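Local coordinates for protein thiamine-monophosphate kinase (Stenotrophomonas maltophilia, PDB 6XEP) that probably catalyses the ATP-dependent phosphorylation of thiamine monophosphate to thiamine diphosphate, the active form of vitamin B1, at residues D160-S165 with T302-I307; A218-D223 with C279-A284; A243-D248 with Q311-D316. One frame throughout, in Å; residues are numbered along the deposited sequence.

Contact 1 (D160-S165 with T302-I307); sequences DDIWVS and TRIGRI
The indole of W163 carries R303 on one face: R303 CB stands 3.8 Å from the centroid of the six-membered ring, almost on its normal, a CH-pi contact, while the F280 ring meets W163 nearly parallel and H291 comes edge-to-face. The R303 guanidinium is turned 73° from the indole and has water 1 at its edge, in plane. That water accepts from R303 NH1 and donates to D161 OD1 and G305 O, bridging D161 OD1 and R303 NH1, which at 4.4 Å are too far apart for a salt bridge; D161 OD2 pairs instead with R287. With R303 CG anti to the backbone N (chi1 -173°), the arginine's methylenes run beside both W163 and D161. The antiparallel strands carry a classic beta bulge, where I304 and G305 both face I162 and the register shifts by one. I162 O accepts I304 N at 2.8 Å and G305 N only weakly. Glycine suits the bulge: its nearly fully extended backbone comes easily, and I162 CD1 crowds the side a beta carbon would take. I304 crosses I162 and V164 at about right angles. The chemistry implies a largely apolar face of I162 and V164, with T302 at its end, opposite one where arginine's aliphatic part covers an aromatic ring and its charge reaches water.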
loop_
_atom_site.group_PDB
_atom_site.type_symbol
_atom_site.label_atom_id
_atom_site.label_comp_id
_atom_site.label_asym_id
_atom_site.label_seq_id
_atom_site.Cartn_x
_atom_site.Cartn_y
_atom_site.Cartn_z
ATOM N N ASP A 160 7.538 4.353 35.964
ATOM C CA ASP A 160 7.522 3.116 35.186
ATOM C C ASP A 160 8.932 2.546 35.028
ATOM O O ASP A 160 9.916 3.284 34.936
ATOM C CB ASP A 160 6.946 3.352 33.786
ATOM C CG ASP A 160 5.432 3.443 33.762
ATOM O OD1 ASP A 160 4.792 3.278 34.827
ATOM O OD2 ASP A 160 4.886 3.676 32.658
ATOM N N ASP A 161 9.018 1.220 34.966
ATOM C CA ASP A 161 10.192 0.572 34.392
ATOM C C ASP A 161 10.133 0.662 32.868
ATOM O O ASP A 161 9.058 0.665 32.272
ATOM C CB ASP A 161 10.266 -0.906 34.784
ATOM C CG ASP A 161 10.419 -1.124 36.275
ATOM O OD1 ASP A 161 11.141 -0.336 36.916
ATOM O OD2 ASP A 161 9.835 -2.112 36.805
ATOM N N ILE A 162 11.302 0.690 32.238
ATOM C CA ILE A 162 11.434 0.562 30.791
ATOM C C ILE A 162 11.929 -0.848 30.497
ATOM O O ILE A 162 12.862 -1.331 31.159
ATOM C CB ILE A 162 12.405 1.612 30.226
ATOM C CG1 ILE A 162 11.950 3.032 30.603
ATOM C CG2 ILE A 162 12.497 1.516 28.695
ATOM C CD1 ILE A 162 12.923 4.103 30.108
ATOM N N TRP A 163 11.322 -1.497 29.498
ATOM C CA TRP A 163 11.634 -2.869 29.103
ATOM C C TRP A 163 11.891 -2.929 27.610
ATOM O O TRP A 163 11.371 -2.116 26.851
ATOM C CB TRP A 163 10.482 -3.842 29.401
ATOM C CG TRP A 163 10.147 -4.011 30.863
ATOM C CD1 TRP A 163 9.387 -3.177 31.636
ATOM C CD2 TRP A 163 10.557 -5.087 31.713
ATOM N NE1 TRP A 163 9.305 -3.665 32.913
ATOM C CE2 TRP A 163 10.005 -4.844 32.986
ATOM C CE3 TRP A 163 11.333 -6.237 31.516
ATOM C CZ2 TRP A 163 10.207 -5.708 34.073
ATOM C CZ3 TRP A 163 11.534 -7.096 32.588
ATOM C CH2 TRP A 163 10.976 -6.821 33.861
ATOM N N VAL A 164 12.650 -3.936 27.176
ATOM C CA VAL A 164 12.811 -4.177 25.747
ATOM C C VAL A 164 12.877 -5.681 25.490
ATOM O O VAL A 164 13.396 -6.449 26.305
ATOM C CB VAL A 164 14.055 -3.445 25.175
ATOM C CG1 VAL A 164 15.353 -4.037 25.712
ATOM C CG2 VAL A 164 14.020 -3.448 23.639
ATOM N N SER A 165 12.324 -6.100 24.359
ATOM C CA SER A 165 12.295 -7.515 24.004
ATOM C C SER A 165 13.565 -7.908 23.256
ATOM O O SER A 165 14.264 -7.068 22.693
ATOM C CB SER A 165 11.071 -7.828 23.137
ATOM O OG SER A 165 11.108 -7.106 21.888
ATOM N N THR A 302 13.867 -7.595 29.030
ATOM C CA THR A 302 14.950 -7.085 29.856
ATOM C C THR A 302 14.592 -5.700 30.369
ATOM O O THR A 302 14.261 -4.813 29.582
ATOM C CB THR A 302 16.256 -7.054 29.063
ATOM O OG1 THR A 302 16.533 -8.384 28.611
ATOM C CG2 THR A 302 17.430 -6.555 29.940
ATOM N N ARG A 303 14.659 -5.521 31.690
ATOM C CA ARG A 303 14.423 -4.213 32.293
ATOM C C ARG A 303 15.677 -3.359 32.115
ATOM O O ARG A 303 16.752 -3.713 32.610
ATOM C CB ARG A 303 14.050 -4.371 33.765
ATOM C CG ARG A 303 13.611 -3.090 34.478
ATOM C CD ARG A 303 12.981 -3.372 35.847
ATOM N NE ARG A 303 13.852 -4.185 36.688
ATOM C CZ ARG A 303 14.820 -3.684 37.451
ATOM N NH1 ARG A 303 15.037 -2.370 37.477
ATOM N NH2 ARG A 303 15.576 -4.499 38.185
ATOM N N ILE A 304 15.545 -2.242 31.404
ATOM C CA ILE A 304 16.701 -1.461 30.988
ATOM C C ILE A 304 16.711 -0.043 31.545
ATOM O O ILE A 304 17.691 0.678 31.331
ATOM C CB ILE A 304 16.821 -1.423 29.451
ATOM C CG1 ILE A 304 15.565 -0.809 28.809
ATOM C CG2 ILE A 304 17.083 -2.824 28.910
ATOM C CD1 ILE A 304 15.756 -0.430 27.346
ATOM N N GLY A 305 15.674 0.393 32.247
ATOM C CA GLY A 305 15.638 1.790 32.648
ATOM C C GLY A 305 14.360 2.149 33.360
ATOM O O GLY A 305 13.621 1.276 33.824
ATOM N N ARG A 306 14.100 3.456 33.425
ATOM C CA ARG A 306 12.994 3.975 34.213
ATOM C C ARG A 306 12.494 5.278 33.603
ATOM O O ARG A 306 13.235 5.988 32.910
ATOM C CB ARG A 306 13.402 4.226 35.670
ATOM C CG ARG A 306 14.405 5.346 35.794
ATOM C CD ARG A 306 15.138 5.354 37.124
ATOM N NE ARG A 306 16.270 6.284 37.068
ATOM C CZ ARG A 306 16.188 7.589 37.313
ATOM N NH1 ARG A 306 15.028 8.133 37.653
ATOM N NH2 ARG A 306 17.269 8.354 37.233
ATOM N N ILE A 307 11.213 5.564 33.849
ATOM C CA ILE A 307 10.566 6.811 33.450
ATOM C C ILE A 307 10.556 7.726 34.662
ATOM O O ILE A 307 10.251 7.274 35.772
ATOM C CB ILE A 307 9.135 6.544 32.942
ATOM C CG1 ILE A 307 9.164 5.672 31.687
ATOM C CG2 ILE A 307 8.394 7.876 32.679
ATOM C CD1 ILE A 307 9.735 6.363 30.469
HETATM O O HOH W 1 13.753 -0.067 36.314
HETATM O O HOH W 2 15.367 -8.505 26.257
#

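Contact 2 (A218-D223 with C279-A284); sequences AHAAVD and CFTAAA
F280 leaves the strand with its CB 3.9 Å from A221 CB and only 3.1 Å from the carbonyl O of A220. Its CG sits between the backbone N and the carbonyl carbon (chi1 56°), and the ring leads away from segment 218-223, off the face of the sheet. CD2 of the ring comes to 3.8 Å from A218 CB, and the remainder goes on to meet the indole of W163 nearly parallel and to rest on L290 of helix 287-297. A large flat ring fits this buried layer between sheet and helix, and small alanines suit the strand alongside: A221 approaches F280 to a CA-CA distance of 4.0 Å as a non-hydrogen-bonded pair.

Strands 220-223 and 279-282 run antiparallel, at 172°, on one margin of the mixed sheet of the PurM-like C-terminal domain, with 220-224 as its outermost strand within this chain. This strand leads into D223, a predicted magnesium ligand, whose OD2 is hydrogen-bonded to S81. V222 and C279 form a hydrogen-bonded pair with bonds in both directions, V222 N to C279 O and C279 N to V222 O. On their face V222 CG1 packs on C279 CB at 4.0 Å, under L232 and I235 of helix 228-239; a branched valine and a modest thiol fill this apolar layer.

At the other end T281 makes backbone hydrogen bonds to two residues: T281 N donates to A220 O, while T281 O receives H219 N at 2.8 Å. The buried A220 N has no partner in the model. Both T281 OG1 and H219 ND1 are hydrogen-bonded to D160 OD2, so threonine and histidine suit a place where a buried carboxylate needs partners. H219 CE1 lies 3.9 Å from A283 CB.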
loop_
_atom_site.group_PDB
_atom_site.type_symbol
_atom_site.label_atom_id
_atom_site.label_comp_id
_atom_site.label_asym_id
_atom_site.label_seq_id
_atom_site.Cartn_x
_atom_site.Cartn_y
_atom_site.Cartn_z
ATOM N N ALA A 218 1.341 -3.319 30.099
ATOM C CA ALA A 218 2.194 -2.175 29.820
ATOM C C ALA A 218 1.380 -0.891 29.763
ATOM O O ALA A 218 0.157 -0.912 29.620
ATOM C CB ALA A 218 2.946 -2.364 28.497
ATOM N N HIS A 219 2.080 0.232 29.875
ATOM C CA HIS A 219 1.479 1.556 29.759
ATOM C C HIS A 219 1.693 2.187 28.395
ATOM O O HIS A 219 0.794 2.860 27.875
ATOM C CB HIS A 219 2.057 2.489 30.828
ATOM C CG HIS A 219 1.545 2.222 32.208
ATOM N ND1 HIS A 219 2.232 2.601 33.342
ATOM C CD2 HIS A 219 0.400 1.645 32.639
ATOM C CE1 HIS A 219 1.542 2.245 34.413
ATOM N NE2 HIS A 219 0.420 1.676 34.014
ATOM N N ALA A 220 2.880 2.011 27.823
ATOM C CA ALA A 220 3.236 2.600 26.541
ATOM C C ALA A 220 4.189 1.656 25.832
ATOM O O ALA A 220 4.887 0.862 26.469
ATOM C CB ALA A 220 3.873 3.982 26.717
ATOM N N ALA A 221 4.215 1.743 24.508
ATOM C CA ALA A 221 5.088 0.873 23.734
ATOM C C ALA A 221 5.466 1.553 22.426
ATOM O O ALA A 221 4.760 2.430 21.930
ATOM C CB ALA A 221 4.413 -0.485 23.442
ATOM N N VAL A 222 6.577 1.099 21.851
ATOM C CA VAL A 222 7.041 1.575 20.555
ATOM C C VAL A 222 7.865 0.449 19.959
ATOM O O VAL A 222 8.455 -0.345 20.688
ATOM C CB VAL A 222 7.858 2.887 20.709
ATOM C CG1 VAL A 222 9.145 2.643 21.517
ATOM C CG2 VAL A 222 8.194 3.475 19.358
ATOM N N ASP A 223 7.906 0.357 18.631
ATOM C CA ASP A 223 8.836 -0.616 18.088
ATOM C C ASP A 223 10.172 0.053 17.790
ATOM O O ASP A 223 10.245 1.254 17.494
ATOM C CB ASP A 223 8.262 -1.380 16.886
ATOM C CG ASP A 223 8.323 -0.632 15.601
ATOM O OD1 ASP A 223 8.148 0.605 15.623
ATOM O OD2 ASP A 223 8.501 -1.326 14.548
ATOM N N CYS A 279 9.905 -1.903 22.603
ATOM C CA CYS A 279 10.284 -1.242 23.853
ATOM C C CYS A 279 9.011 -0.751 24.515
ATOM O O CYS A 279 8.159 -0.145 23.848
ATOM C CB CYS A 279 11.249 -0.079 23.586
ATOM S SG CYS A 279 11.684 0.870 25.048
ATOM N N PHE A 280 8.846 -1.042 25.811
ATOM C CA PHE A 280 7.619 -0.629 26.484
ATOM C C PHE A 280 7.912 -0.192 27.908
ATOM O O PHE A 280 8.991 -0.438 28.452
ATOM C CB PHE A 280 6.544 -1.735 26.459
ATOM C CG PHE A 280 6.980 -3.043 27.053
ATOM C CD1 PHE A 280 7.726 -3.943 26.306
ATOM C CD2 PHE A 280 6.602 -3.392 28.349
ATOM C CE1 PHE A 280 8.110 -5.166 26.834
ATOM C CE2 PHE A 280 6.978 -4.618 28.896
ATOM C CZ PHE A 280 7.740 -5.512 28.128
ATOM N N THR A 281 6.939 0.490 28.505
ATOM C CA THR A 281 7.027 0.879 29.898
ATOM C C THR A 281 5.879 0.221 30.654
ATOM O O THR A 281 4.813 -0.049 30.078
ATOM C CB THR A 281 7.003 2.419 30.074
ATOM O OG1 THR A 281 5.654 2.906 30.095
ATOM C CG2 THR A 281 7.798 3.120 28.965
ATOM N N ALA A 282 6.130 -0.071 31.930
ATOM C CA ALA A 282 5.176 -0.759 32.787
ATOM C C ALA A 282 5.375 -0.309 34.227
ATOM O O ALA A 282 6.485 0.045 34.637
ATOM C CB ALA A 282 5.328 -2.290 32.708
ATOM N N ALA A 283 4.291 -0.337 34.997
ATOM C CA ALA A 283 4.391 -0.054 36.423
ATOM C C ALA A 283 5.403 -0.992 37.075
ATOM O O ALA A 283 5.537 -2.154 36.686
ATOM C CB ALA A 283 3.018 -0.205 37.088
ATOM N N ALA A 284 6.108 -0.477 38.098
ATOM C CA ALA A 284 7.153 -1.272 38.752
ATOM C C ALA A 284 6.614 -2.561 39.361
ATOM O O ALA A 284 7.363 -3.539 39.515
ATOM C CB ALA A 284 7.855 -0.446 39.830
#

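Contact 3 (A243-D248 with Q311-D316); sequences AHVDAD and QGVHVD
A243 opens the pairing with its N donating to G312 O at 3.0 Å, while its own carbonyl receives H314 N at 2.7 Å; the ND1-H of H314 is shared weakly between A243 O and G312 O. G312 has a positive phi, which glycine tolerates easily. H244 follows on the other face, its imidazole stacked face-to-face on that of H314 with centroids 4.0 Å apart and planes at 23°. CG lies beside the backbone N in both histidines (chi1 -75° and -60°), and this shared first torsion sends the two imidazoles out side by side; H244 CE1 sits over the H314 ring, 3.4 Å from H314 CD2. V245 returns to the apolar face, its CG2 4.3 Å from V313 CG1; its N donates to H314 O and its O accepts D316 N. These parallel strands form a margin of the mixed sheet, 312-315 outermost within the chain, and helix 228-239 covers the face of A243, V245, V313 and V315. D246 starts away from the neighbouring strand, but its carboxylate swings back, with OD2 bonded to S249. The A247 N donates to D316 OD1 on the syn side of the carboxylate, at 3.0 Å and nearly straight, while A247 CB touches V315 CG1. D248 OD1 and D316 OD2 share water 3. D246 OD1 and D316 OD1 are 3.8 Å apart, so the amide, water and a weak, long pair with R266 would temper a probable mutual repulsion.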
loop_
_atom_site.group_PDB
_atom_site.type_symbol
_atom_site.label_atom_id
_atom_site.label_comp_id
_atom_site.label_asym_id
_atom_site.label_seq_id
_atom_site.Cartn_x
_atom_site.Cartn_y
_atom_site.Cartn_z
ATOM N N ALA A 243 13.085 9.628 29.994
ATOM C CA ALA A 243 13.423 8.212 29.975
ATOM C C ALA A 243 14.898 8.054 30.314
ATOM O O ALA A 243 15.758 8.720 29.722
ATOM C CB ALA A 243 13.115 7.598 28.606
ATOM N N HIS A 244 15.198 7.207 31.282
ATOM C CA HIS A 244 16.575 6.982 31.693
ATOM C C HIS A 244 16.930 5.547 31.326
ATOM O O HIS A 244 16.191 4.627 31.673
ATOM C CB HIS A 244 16.745 7.241 33.187
ATOM C CG HIS A 244 16.758 8.703 33.540
ATOM N ND1 HIS A 244 17.921 9.427 33.655
ATOM C CD2 HIS A 244 15.746 9.579 33.754
ATOM C CE1 HIS A 244 17.632 10.683 33.960
ATOM N NE2 HIS A 244 16.315 10.801 34.015
ATOM N N VAL A 245 18.030 5.370 30.591
ATOM C CA VAL A 245 18.498 4.057 30.146
ATOM C C VAL A 245 19.819 3.745 30.830
ATOM O O VAL A 245 20.759 4.550 30.787
ATOM C CB VAL A 245 18.683 4.003 28.620
ATOM C CG1 VAL A 245 19.348 2.680 28.220
ATOM C CG2 VAL A 245 17.366 4.164 27.915
ATOM N N ASP A 246 19.906 2.569 31.443
ATOM C CA ASP A 246 21.181 2.082 31.951
ATOM C C ASP A 246 21.840 1.259 30.857
ATOM O O ASP A 246 21.397 0.138 30.554
ATOM C CB ASP A 246 21.016 1.248 33.206
ATOM C CG ASP A 246 22.342 0.730 33.680
ATOM O OD1 ASP A 246 23.231 1.572 33.954
ATOM O OD2 ASP A 246 22.520 -0.501 33.726
ATOM N N ALA A 247 22.892 1.816 30.250
ATOM C CA ALA A 247 23.479 1.167 29.083
ATOM C C ALA A 247 24.009 -0.220 29.428
ATOM O O ALA A 247 23.937 -1.125 28.596
ATOM C CB ALA A 247 24.602 2.027 28.501
ATOM N N ASP A 248 24.518 -0.402 30.646
ATOM C CA ASP A 248 25.075 -1.695 31.029
ATOM C C ASP A 248 24.020 -2.798 31.021
ATOM O O ASP A 248 24.380 -3.973 30.926
ATOM C CB ASP A 248 25.711 -1.640 32.420
ATOM C CG ASP A 248 26.994 -0.801 32.477
ATOM O OD1 ASP A 248 27.629 -0.562 31.434
ATOM O OD2 ASP A 248 27.366 -0.387 33.595
ATOM N N GLN A 311 12.775 15.709 30.957
ATOM C CA GLN A 311 12.517 15.556 29.527
ATOM C C GLN A 311 13.663 14.788 28.894
ATOM O O GLN A 311 14.817 14.886 29.339
ATOM C CB GLN A 311 12.384 16.922 28.818
ATOM C CG GLN A 311 11.273 17.806 29.365
ATOM C CD GLN A 311 9.876 17.330 28.971
ATOM O OE1 GLN A 311 9.713 16.530 28.040
ATOM N NE2 GLN A 311 8.863 17.826 29.678
ATOM N N GLY A 312 13.331 14.055 27.829
ATOM C CA GLY A 312 14.308 13.474 26.931
ATOM C C GLY A 312 14.792 12.102 27.366
ATOM O O GLY A 312 14.620 11.672 28.507
ATOM N N VAL A 313 15.431 11.412 26.421
ATOM C CA VAL A 313 16.078 10.134 26.703
ATOM C C VAL A 313 17.469 10.387 27.249
ATOM O O VAL A 313 18.212 11.223 26.732
ATOM C CB VAL A 313 16.150 9.262 25.445
ATOM C CG1 VAL A 313 16.646 7.866 25.838
ATOM C CG2 VAL A 313 14.818 9.178 24.846
ATOM N N HIS A 314 17.817 9.675 28.310
ATOM C CA HIS A 314 19.110 9.797 28.947
ATOM C C HIS A 314 19.793 8.444 28.844
ATOM O O HIS A 314 19.130 7.403 28.871
ATOM C CB HIS A 314 19.013 10.172 30.420
ATOM C CG HIS A 314 18.341 11.480 30.694
ATOM N ND1 HIS A 314 17.027 11.731 30.354
ATOM C CD2 HIS A 314 18.776 12.575 31.357
ATOM C CE1 HIS A 314 16.698 12.946 30.759
ATOM N NE2 HIS A 314 17.740 13.478 31.371
ATOM N N VAL A 315 21.110 8.476 28.706
ATOM C CA VAL A 315 21.941 7.288 28.832
ATOM C C VAL A 315 22.883 7.545 29.986
ATOM O O VAL A 315 23.650 8.521 29.962
ATOM C CB VAL A 315 22.734 6.967 27.556
ATOM C CG1 VAL A 315 23.562 5.717 27.780
ATOM C CG2 VAL A 315 21.817 6.785 26.349
ATOM N N ASP A 316 22.837 6.668 30.991
ATOM C CA ASP A 316 23.693 6.813 32.160
ATOM C C ASP A 316 23.621 8.239 32.713
ATOM O O ASP A 316 24.630 8.838 33.090
ATOM C CB ASP A 316 25.127 6.410 31.810
ATOM C CG ASP A 316 25.219 4.966 31.315
ATOM O OD1 ASP A 316 24.221 4.207 31.442
ATOM O OD2 ASP A 316 26.283 4.594 30.769
HETATM O O HOH W 3 27.615 2.119 30.271
#

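In the fold
All three contacts belong to one six-stranded mixed sheet of the AIR synthase-related C-terminal domain, ordered 220-224, 277-282, 161-165, 301-308, 242-245, 312-315. Contact 2 forms one margin, contact 1 the middle and contact 3 the other margin. Centres of contacts 1 and 2 lie 7 Å apart, those of 1 and 3 are 10 Å apart, and those of 2 and 3, which do not touch, 15 Å. W163 N to F280 O ties contacts 1 and 2; R306 O to H244 N ties 1 and 3. Contact 2 falls within the chain span bounded by contact 1, while contact 3 alternates with both, so sheet order differs from chain order. Helix 228-239 packs on contacts 2 and 3, and D223, a predicted magnesium ligand, ends a segment of contact 2.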